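Local coordinates for alpha-L-rhamnosidase (Aspergillus terreus, PDB 6GSZ), which probably hydrolyses terminal non-reducing alpha-L-rhamnose residues in alpha-L-rhamnosides, at residues F354-V359 against H396-V401. Sequence-based numbering, arbitrary orientation.
Sequences FVHTEV and HGFRYV
The imidazole of His-356 lies between His-396 and Val-401. His-396 stacks face to face on it, CD2 over the ring centre, with centroids 4.0 Å apart and planes at 27°. CG1 of Val-401 lies over the rim of the opposite face, and its CG2 is 3.8 Å from His-356 CD2. The same imidazole turns an edge to Phe-398, placing CD2 over the middle of the phenyl face; the planes meet at 74°. Phe-398 CG lies between the backbone N and the carbonyl carbon (chi1 67°), bringing the ring beneath that edge.

His-356 and Thr-357 pair antiparallel with Val-401 and Tyr-400 in the concanavalin-like domain, with a classic beta bulge: Arg-399 and Tyr-400 both face Thr-357. Thr-357 O accepts from Arg-399 N at 2.9 Å and Tyr-400 N at 3.0 Å. Thr-357 N returns a nearly straight bond to Tyr-400 O. The chain turns a corner at Arg-399, so Phe-398 and Tyr-400 belong to different sheets. A water donates to O of both His-356 and Gly-397 ahead of the corner.

Further out, His-356 ND1 bonds to Ala-375 O and His-396 NE2 to Asp-377 OD2, helping to orient each ring. Arg-399 forms a salt bridge with Asp-331.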
loop_
_atom_site.group_PDB
_atom_site.type_symbol
_atom_site.label_atom_id
_atom_site.label_comp_id
_atom_site.label_asym_id
_atom_site.label_seq_id
_atom_site.Cartn_x
_atom_site.Cartn_y
_atom_site.Cartn_z
ATOM N N PHE A 354 -13.407 -24.295 -5.428
ATOM C CA PHE A 354 -12.253 -23.892 -4.616
ATOM C C PHE A 354 -12.723 -22.945 -3.523
ATOM O O PHE A 354 -13.203 -21.858 -3.838
ATOM C CB PHE A 354 -11.220 -23.194 -5.495
ATOM C CG PHE A 354 -10.732 -23.977 -6.685
ATOM C CD1 PHE A 354 -9.690 -24.861 -6.578
ATOM C CD2 PHE A 354 -11.354 -23.866 -7.924
ATOM C CE1 PHE A 354 -9.242 -25.578 -7.673
ATOM C CE2 PHE A 354 -10.880 -24.556 -9.021
ATOM C CZ PHE A 354 -9.847 -25.431 -8.893
ATOM N N VAL A 355 -12.657 -23.403 -2.260
ATOM C CA VAL A 355 -13.088 -22.597 -1.130
ATOM C C VAL A 355 -11.836 -22.152 -0.363
ATOM O O VAL A 355 -11.109 -23.013 0.175
ATOM C CB VAL A 355 -14.064 -23.373 -0.216
ATOM C CG1 VAL A 355 -14.461 -22.575 1.009
ATOM C CG2 VAL A 355 -15.325 -23.801 -0.968
ATOM N N HIS A 356 -11.604 -20.831 -0.340
ATOM C CA HIS A 356 -10.325 -20.292 0.173
ATOM C C HIS A 356 -10.482 -19.778 1.608
ATOM O O HIS A 356 -11.385 -19.002 1.879
ATOM C CB HIS A 356 -9.873 -19.135 -0.741
ATOM C CG HIS A 356 -9.752 -19.462 -2.202
ATOM N ND1 HIS A 356 -10.862 -19.624 -3.010
ATOM C CD2 HIS A 356 -8.673 -19.640 -3.006
ATOM C CE1 HIS A 356 -10.455 -19.849 -4.251
ATOM N NE2 HIS A 356 -9.129 -19.904 -4.285
ATOM N N THR A 357 -9.575 -20.192 2.517
ATOM C CA THR A 357 -9.628 -19.724 3.917
ATOM C C THR A 357 -8.218 -19.402 4.432
ATOM O O THR A 357 -7.223 -19.890 3.927
ATOM C CB THR A 357 -10.322 -20.729 4.849
ATOM O OG1 THR A 357 -9.475 -21.860 5.045
ATOM C CG2 THR A 357 -11.663 -21.172 4.307
ATOM N N GLU A 358 -8.182 -18.596 5.496
ATOM C CA GLU A 358 -6.905 -18.213 6.137
ATOM C C GLU A 358 -6.373 -19.322 7.039
ATOM O O GLU A 358 -5.151 -19.507 7.174
ATOM C CB GLU A 358 -7.110 -16.945 6.956
ATOM C CG GLU A 358 -7.350 -15.751 6.092
ATOM C CD GLU A 358 -7.278 -14.473 6.915
ATOM O OE1 GLU A 358 -8.090 -14.320 7.872
ATOM O OE2 GLU A 358 -6.385 -13.664 6.626
ATOM N N VAL A 359 -7.300 -20.024 7.691
ATOM C CA VAL A 359 -6.976 -20.972 8.758
ATOM C C VAL A 359 -7.908 -22.171 8.657
ATOM O O VAL A 359 -8.934 -22.153 7.957
ATOM C CB VAL A 359 -7.102 -20.339 10.153
ATOM C CG1 VAL A 359 -6.120 -19.187 10.327
ATOM C CG2 VAL A 359 -8.526 -19.915 10.460
ATOM N N HIS A 396 -8.673 -13.245 -3.239
ATOM C CA HIS A 396 -8.920 -13.898 -1.963
ATOM C C HIS A 396 -7.694 -13.748 -1.055
ATOM O O HIS A 396 -6.583 -13.645 -1.538
ATOM C CB HIS A 396 -9.224 -15.380 -2.167
ATOM C CG HIS A 396 -10.090 -15.718 -3.328
ATOM N ND1 HIS A 396 -11.383 -15.262 -3.482
ATOM C CD2 HIS A 396 -9.783 -16.450 -4.407
ATOM C CE1 HIS A 396 -11.864 -15.798 -4.612
ATOM N NE2 HIS A 396 -10.915 -16.540 -5.189
ATOM N N GLY A 397 -7.951 -13.860 0.239
ATOM C CA GLY A 397 -6.896 -13.901 1.246
ATOM C C GLY A 397 -6.936 -15.278 1.892
ATOM O O GLY A 397 -7.945 -15.640 2.448
ATOM N N PHE A 398 -5.866 -16.079 1.760
ATOM C CA PHE A 398 -5.943 -17.485 2.129
ATOM C C PHE A 398 -4.571 -18.140 2.272
ATOM O O PHE A 398 -3.612 -17.738 1.619
ATOM C CB PHE A 398 -6.738 -18.237 1.057
ATOM C CG PHE A 398 -6.080 -18.339 -0.299
ATOM C CD1 PHE A 398 -6.117 -17.275 -1.180
ATOM C CD2 PHE A 398 -5.421 -19.481 -0.725
ATOM C CE1 PHE A 398 -5.496 -17.327 -2.411
ATOM C CE2 PHE A 398 -4.825 -19.553 -1.980
ATOM C CZ PHE A 398 -4.871 -18.474 -2.836
ATOM N N ARG A 399 -4.546 -19.223 3.076
ATOM C CA ARG A 399 -3.458 -20.193 3.089
ATOM C C ARG A 399 -3.944 -21.585 2.611
ATOM O O ARG A 399 -3.172 -22.342 2.036
ATOM C CB ARG A 399 -2.878 -20.291 4.510
ATOM C CG ARG A 399 -1.874 -21.421 4.683
ATOM C CD ARG A 399 -1.104 -21.359 5.982
ATOM N NE ARG A 399 -0.331 -22.583 6.103
ATOM C CZ ARG A 399 0.618 -22.796 7.017
ATOM N NH1 ARG A 399 0.889 -21.835 7.895
ATOM N NH2 ARG A 399 1.281 -23.949 7.019
ATOM N N TYR A 400 -5.225 -21.880 2.885
ATOM C CA TYR A 400 -5.829 -23.180 2.609
ATOM C C TYR A 400 -6.921 -23.058 1.547
ATOM O O TYR A 400 -7.635 -22.075 1.483
ATOM C CB TYR A 400 -6.406 -23.753 3.906
ATOM C CG TYR A 400 -5.391 -23.887 5.021
ATOM C CD1 TYR A 400 -4.555 -24.989 5.075
ATOM C CD2 TYR A 400 -5.259 -22.908 6.002
ATOM C CE1 TYR A 400 -3.611 -25.110 6.079
ATOM C CE2 TYR A 400 -4.304 -23.016 7.000
ATOM C CZ TYR A 400 -3.474 -24.117 7.031
ATOM O OH TYR A 400 -2.553 -24.303 8.028
ATOM N N VAL A 401 -7.088 -24.144 0.796
ATOM C CA VAL A 401 -8.166 -24.229 -0.185
ATOM C C VAL A 401 -8.770 -25.629 -0.110
ATOM O O VAL A 401 -8.073 -26.608 -0.347
ATOM C CB VAL A 401 -7.675 -23.939 -1.608
ATOM C CG1 VAL A 401 -8.882 -23.857 -2.532
ATOM C CG2 VAL A 401 -6.855 -22.675 -1.652
HETATM O O HOH W 1 -10.464 -16.407 1.891
#